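Local coordinates for glycoside Hydrolase (Bacteroides plebeius, PDB 5T3B), which probably hydrolyses glycosidic bonds in agarose-type galactans in a gut bacterium, at residues A[248-253]-A[331-336]; A[164-169]-A[190-195]. One frame throughout, in Å; residues are numbered along the deposited sequence. Where two conformers were deposited one is given.

Contact 1. Residues A[248-253]-A[331-336]; sequences GFFSDN and LYLGSR
Ser-251 OG lies 2.7 Å from Tyr-332 OH in a hydrogen bond that either hydroxyl could donate. The same OG also bonds Tyr-314 OH of helix 300-324, so two phenols grip it. The two segments run nearly parallel, 19° apart, as neighbouring strand positions of the (beta/alpha)8 barrel expected of family 50. The bonding is irregular. Phe-249 N donates to Leu-331 O, and Phe-249 O receives Leu-333 N at 2.8 Å, which makes one parallel bridge. Ser-251 N then passes Leu-333 and bonds Gly-334 O at 2.9 Å, so the pairing slips by one residue. Gly-248 CA sits 3.1 Å from Leu-331 O, and a CB there would strike that oxygen. Tyr-332 has CG anti to its own N (chi1 179°). This lays the ring beside the Phe-249 ring, with planes at 26° and little overlap, and brings OH to Ser-251. Its CD1 stands over the rim of one Phe-249 face.

Arg-336 holds the other end. Its chain bends at chi3, bringing the guanidinium to the Phe-250 ring with its plane close to perpendicular to the ring and its edge toward the ring face. Arg-336 makes a cation-pi contact over that face, its NH2 3.5 Å above the plane of the Phe-250 ring and over the centre. Leu-333 CB meets CE1 of the same ring. NH1 forms a salt bridge with Glu-389 of strand 385-394. Asn-253 and the following Glu-254 resemble the Asn-Glu pair of clan GH-A glycosidases, so this end probably borders the active site. Asn-253 OD1 has two donors, Asn-361 ND2 and Arg-336 NE. The Arg-336 NE bond to Asn-253 OD1 is 2.8 Å long; OD1 lies in the guanidinium plane, but NE stands above the amide carbonyl plane.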
loop_
_atom_site.group_PDB
_atom_site.type_symbol
_atom_site.label_atom_id
_atom_site.label_comp_id
_atom_site.label_asym_id
_atom_site.label_seq_id
_atom_site.Cartn_x
_atom_site.Cartn_y
_atom_site.Cartn_z
ATOM N N GLY A 248 7.250 8.263 4.570
ATOM C CA GLY A 248 8.096 7.137 4.862
ATOM C C GLY A 248 8.552 6.535 3.575
ATOM O O GLY A 248 8.429 7.128 2.521
ATOM N N PHE A 249 9.122 5.304 3.638
ATOM C CA PHE A 249 9.593 4.652 2.399
ATOM C C PHE A 249 9.266 3.176 2.386
ATOM O O PHE A 249 9.117 2.531 3.421
ATOM C CB PHE A 249 11.102 4.832 2.201
ATOM C CG PHE A 249 11.975 4.020 3.156
ATOM C CD1 PHE A 249 12.186 4.447 4.468
ATOM C CD2 PHE A 249 12.582 2.873 2.732
ATOM C CE1 PHE A 249 12.950 3.729 5.333
ATOM C CE2 PHE A 249 13.359 2.162 3.596
ATOM C CZ PHE A 249 13.518 2.561 4.914
ATOM N N PHE A 250 9.200 2.651 1.169
ATOM C CA PHE A 250 9.063 1.223 0.942
ATOM C C PHE A 250 10.401 0.706 0.452
ATOM O O PHE A 250 11.057 1.340 -0.373
ATOM C CB PHE A 250 8.016 0.920 -0.131
ATOM C CG PHE A 250 6.722 1.643 0.114
ATOM C CD1 PHE A 250 5.819 1.199 1.081
ATOM C CD2 PHE A 250 6.434 2.805 -0.581
ATOM C CE1 PHE A 250 4.689 1.912 1.336
ATOM C CE2 PHE A 250 5.302 3.536 -0.314
ATOM C CZ PHE A 250 4.431 3.087 0.622
ATOM N N SER A 251 10.821 -0.470 0.914
ATOM C CA SER A 251 12.158 -0.998 0.558
ATOM C C SER A 251 12.164 -1.909 -0.700
ATOM O O SER A 251 13.226 -2.257 -1.186
ATOM C CB SER A 251 12.757 -1.738 1.739
ATOM O OG SER A 251 11.932 -2.786 2.138
ATOM N N ASP A 252 10.980 -2.387 -1.101
ATOM C CA ASP A 252 10.798 -3.329 -2.177
ATOM C C ASP A 252 9.316 -3.364 -2.460
ATOM O O ASP A 252 8.518 -2.672 -1.823
ATOM C CB ASP A 252 11.395 -4.695 -1.841
ATOM C CG ASP A 252 12.828 -4.874 -2.261
ATOM O OD1 ASP A 252 13.145 -4.711 -3.441
ATOM O OD2 ASP A 252 13.732 -5.250 -1.430
ATOM N N ASN A 253 8.960 -4.198 -3.446
ATOM C CA ASN A 253 7.580 -4.324 -3.858
ATOM C C ASN A 253 7.285 -5.774 -4.230
ATOM O O ASN A 253 7.952 -6.327 -5.115
ATOM C CB ASN A 253 7.291 -3.471 -5.068
ATOM C CG ASN A 253 5.841 -3.520 -5.535
ATOM O OD1 ASN A 253 4.891 -3.308 -4.785
ATOM N ND2 ASN A 253 5.685 -3.810 -6.815
ATOM N N LEU A 331 10.096 6.931 8.693
ATOM C CA LEU A 331 9.269 5.750 8.822
ATOM C C LEU A 331 9.570 4.719 7.743
ATOM O O LEU A 331 9.614 5.036 6.549
ATOM C CB LEU A 331 7.782 6.077 8.810
ATOM C CG LEU A 331 7.282 7.000 9.912
ATOM C CD1 LEU A 331 5.777 7.171 9.819
ATOM C CD2 LEU A 331 7.685 6.475 11.278
ATOM N N TYR A 332 9.646 3.459 8.201
ATOM C CA TYR A 332 9.805 2.327 7.333
ATOM C C TYR A 332 8.436 1.686 7.133
ATOM O O TYR A 332 7.826 1.167 8.054
ATOM C CB TYR A 332 10.815 1.352 7.874
ATOM C CG TYR A 332 11.019 0.121 7.034
ATOM C CD1 TYR A 332 10.952 0.165 5.646
ATOM C CD2 TYR A 332 11.239 -1.085 7.629
ATOM C CE1 TYR A 332 11.127 -0.980 4.862
ATOM C CE2 TYR A 332 11.436 -2.228 6.905
ATOM C CZ TYR A 332 11.362 -2.200 5.521
ATOM O OH TYR A 332 11.494 -3.315 4.762
ATOM N N LEU A 333 7.973 1.728 5.870
ATOM C CA LEU A 333 6.597 1.275 5.525
ATOM C C LEU A 333 6.608 -0.081 4.842
ATOM O O LEU A 333 5.575 -0.449 4.269
ATOM C CB LEU A 333 5.945 2.320 4.651
ATOM C CG LEU A 333 5.963 3.763 5.147
ATOM C CD1 LEU A 333 5.346 4.699 4.118
ATOM C CD2 LEU A 333 5.263 3.933 6.470
ATOM N N GLY A 334 7.677 -0.830 4.966
ATOM C CA GLY A 334 7.665 -2.217 4.530
ATOM C C GLY A 334 7.953 -2.459 3.069
ATOM O O GLY A 334 8.596 -1.667 2.389
ATOM N N SER A 335 7.524 -3.638 2.622
ATOM C CA SER A 335 7.881 -4.188 1.303
ATOM C C SER A 335 6.685 -4.516 0.409
ATOM O O SER A 335 6.904 -5.103 -0.642
ATOM C CB SER A 335 8.695 -5.485 1.465
ATOM O OG SER A 335 7.921 -6.546 1.977
ATOM N N ARG A 336 5.484 -4.082 0.779
ATOM C CA ARG A 336 4.330 -4.179 -0.125
ATOM C C ARG A 336 4.017 -5.660 -0.406
ATOM O O ARG A 336 4.211 -6.169 -1.487
ATOM C CB ARG A 336 4.540 -3.326 -1.360
ATOM C CG ARG A 336 5.019 -1.926 -1.044
ATOM C CD ARG A 336 5.574 -1.176 -2.232
ATOM N NE ARG A 336 4.554 -0.977 -3.244
ATOM C CZ ARG A 336 3.668 0.003 -3.191
ATOM N NH1 ARG A 336 2.704 0.080 -4.103
ATOM N NH2 ARG A 336 3.759 0.964 -2.296
#

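Contact 2. Residues A[164-169]-A[190-195]; sequences VCAFGK and APSFSF
Cys-165 and Ala-190 form a parallel bridge: Ala-190 N donates to Val-164 O and Ala-190 O accepts Ala-166 N, both at 2.9 Å. This joins the ends of strands 163-165 and 188-190, consecutive parallel strands, as in the (beta/alpha)8 barrel expected of family 50. The side chains of the bridged pair lie on the same face, where Cys-165 SG meets Ala-190 CB at 4.0 Å. Past the bridge the regular pairing stops, and the chains part only after Phe-167 and Ser-192. Ala-166 and Phe-167 both take positive phi, which turns the chain out of the strand. Ser-192 reaches the turn from the other segment. Its OG stands between its own N and carbonyl carbon (chi1 59°) and accepts Phe-167 N at 2.9 Å in a fairly straight bond (166°). Ser-192 CB rests against Ala-166 CB at 3.8 Å. The methyl of Ala-166 in turn sits over the centre of one Phe-167 ring face. An alanine in place of Ser-192 has no OG, so Phe-167 N would be left without this acceptor and the turn is likely to be less firmly fixed. The contact therefore passes from backbone pairing to a bond from a backbone N-H to a side-chain hydroxyl, which ties the turn to the neighbouring loop.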
loop_
_atom_site.group_PDB
_atom_site.type_symbol
_atom_site.label_atom_id
_atom_site.label_comp_id
_atom_site.label_asym_id
_atom_site.label_seq_id
_atom_site.Cartn_x
_atom_site.Cartn_y
_atom_site.Cartn_z
ATOM N N VAL A 164 1.399 10.896 -2.247
ATOM C CA VAL A 164 1.732 10.094 -3.404
ATOM C C VAL A 164 2.696 9.028 -2.924
ATOM O O VAL A 164 3.682 9.334 -2.228
ATOM C CB VAL A 164 2.273 10.942 -4.565
ATOM C CG1 VAL A 164 1.140 11.769 -5.120
ATOM C CG2 VAL A 164 3.455 11.784 -4.186
ATOM N N CYS A 165 2.453 7.779 -3.272
ATOM C CA CYS A 165 3.142 6.643 -2.679
ATOM C C CYS A 165 3.551 5.677 -3.741
ATOM O O CYS A 165 2.687 5.017 -4.326
ATOM C CB CYS A 165 2.268 5.961 -1.625
ATOM S SG CYS A 165 1.600 7.013 -0.303
ATOM N N ALA A 166 4.865 5.552 -3.911
ATOM C CA ALA A 166 5.558 4.595 -4.738
ATOM C C ALA A 166 5.599 4.894 -6.199
ATOM O O ALA A 166 4.672 5.502 -6.767
ATOM C CB ALA A 166 5.083 3.160 -4.493
ATOM N N PHE A 167 6.637 4.419 -6.829
ATOM C CA PHE A 167 6.724 4.384 -8.280
ATOM C C PHE A 167 6.785 5.723 -8.984
ATOM O O PHE A 167 6.490 5.815 -10.153
ATOM C CB PHE A 167 5.676 3.486 -8.904
ATOM C CG PHE A 167 5.401 2.190 -8.173
ATOM C CD1 PHE A 167 6.438 1.367 -7.791
ATOM C CD2 PHE A 167 4.128 1.816 -7.874
ATOM C CE1 PHE A 167 6.178 0.173 -7.122
ATOM C CE2 PHE A 167 3.856 0.656 -7.211
ATOM C CZ PHE A 167 4.860 -0.171 -6.859
ATOM N N GLY A 168 7.196 6.750 -8.293
ATOM C CA GLY A 168 7.439 8.030 -8.905
ATOM C C GLY A 168 8.612 8.075 -9.842
ATOM O O GLY A 168 8.685 8.965 -10.697
ATOM N N LYS A 169 9.558 7.160 -9.646
ATOM C CA LYS A 169 10.866 7.173 -10.320
ATOM C C LYS A 169 11.641 8.434 -9.957
ATOM O O LYS A 169 11.174 9.284 -9.197
ATOM C CB LYS A 169 10.791 7.017 -11.857
ATOM C CG LYS A 169 9.824 6.005 -12.376
ATOM C CD LYS A 169 10.159 4.617 -11.865
ATOM C CE LYS A 169 11.540 4.127 -12.267
ATOM N NZ LYS A 169 11.628 2.657 -11.991
ATOM N N ALA A 190 5.936 9.114 -0.385
ATOM C CA ALA A 190 6.486 7.884 0.160
ATOM C C ALA A 190 7.213 7.134 -0.968
ATOM O O ALA A 190 6.554 6.428 -1.767
ATOM C CB ALA A 190 5.438 7.005 0.755
ATOM N N PRO A 191 8.513 7.365 -1.153
ATOM C CA PRO A 191 9.245 6.736 -2.244
ATOM C C PRO A 191 9.393 5.273 -2.067
ATOM O O PRO A 191 9.401 4.745 -0.943
ATOM C CB PRO A 191 10.617 7.400 -2.233
ATOM C CG PRO A 191 10.759 7.764 -0.778
ATOM C CD PRO A 191 9.386 8.236 -0.353
ATOM N N SER A 192 9.511 4.571 -3.186
ATOM C CA SER A 192 9.800 3.133 -3.231
ATOM C C SER A 192 11.201 2.887 -3.729
ATOM O O SER A 192 11.739 3.674 -4.554
ATOM C CB SER A 192 8.736 2.418 -4.054
ATOM O OG SER A 192 8.704 2.962 -5.388
ATOM N N PHE A 193 11.841 1.894 -3.140
ATOM C CA PHE A 193 13.186 1.444 -3.437
ATOM C C PHE A 193 13.138 -0.038 -3.805
ATOM O O PHE A 193 12.122 -0.714 -3.721
ATOM C CB PHE A 193 14.087 1.664 -2.220
ATOM C CG PHE A 193 14.303 3.127 -1.890
ATOM C CD1 PHE A 193 13.391 3.849 -1.141
ATOM C CD2 PHE A 193 15.408 3.792 -2.325
ATOM C CE1 PHE A 193 13.591 5.172 -0.837
ATOM C CE2 PHE A 193 15.622 5.100 -2.001
ATOM C CZ PHE A 193 14.698 5.805 -1.295
ATOM N N SER A 194 14.303 -0.532 -4.231
ATOM C CA SER A 194 14.522 -1.926 -4.633
ATOM C C SER A 194 15.764 -2.461 -3.905
ATOM O O SER A 194 16.829 -2.637 -4.509
ATOM C CB SER A 194 14.687 -2.024 -6.137
ATOM O OG SER A 194 13.541 -1.570 -6.812
ATOM N N PHE A 195 15.641 -2.686 -2.592
ATOM C CA PHE A 195 16.824 -2.983 -1.795
ATOM C C PHE A 195 17.528 -4.281 -2.250
ATOM O O PHE A 195 18.763 -4.316 -2.320
ATOM C CB PHE A 195 16.498 -3.089 -0.315
ATOM C CG PHE A 195 16.501 -1.796 0.446
ATOM C CD1 PHE A 195 15.877 -0.657 -0.013
ATOM C CD2 PHE A 195 17.112 -1.715 1.693
ATOM C CE1 PHE A 195 15.840 0.513 0.715
ATOM C CE2 PHE A 195 17.123 -0.549 2.395
ATOM C CZ PHE A 195 16.425 0.564 1.960
HETATM O O HOH W 1 5.819 8.774 -4.050
#

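Overall arrangement
Contacts 1 and 2 lie side by side, their centres about 8 Å apart. Both are buried, about 9 and 11 Å from the centre of the chain. Segment 190-195 is the neighbour of 248-253: Phe-193 N lies 2.9 Å from Phe-250 O and Phe-195 N lies 2.8 Å from Ser-251 O, both probable hydrogen bonds. The order across the fold is thus 164-169, 190-195, 248-253, 331-336, which follows the chain, as in a (beta/alpha)8 barrel. Arg-336 of contact 1 also reaches Ala-166 and Phe-167 of contact 2. Phe-167 also touches Asn-253, and Glu-254 and Glu-389 lie next to contact 1, where a clan GH-A enzyme would probably have its active site.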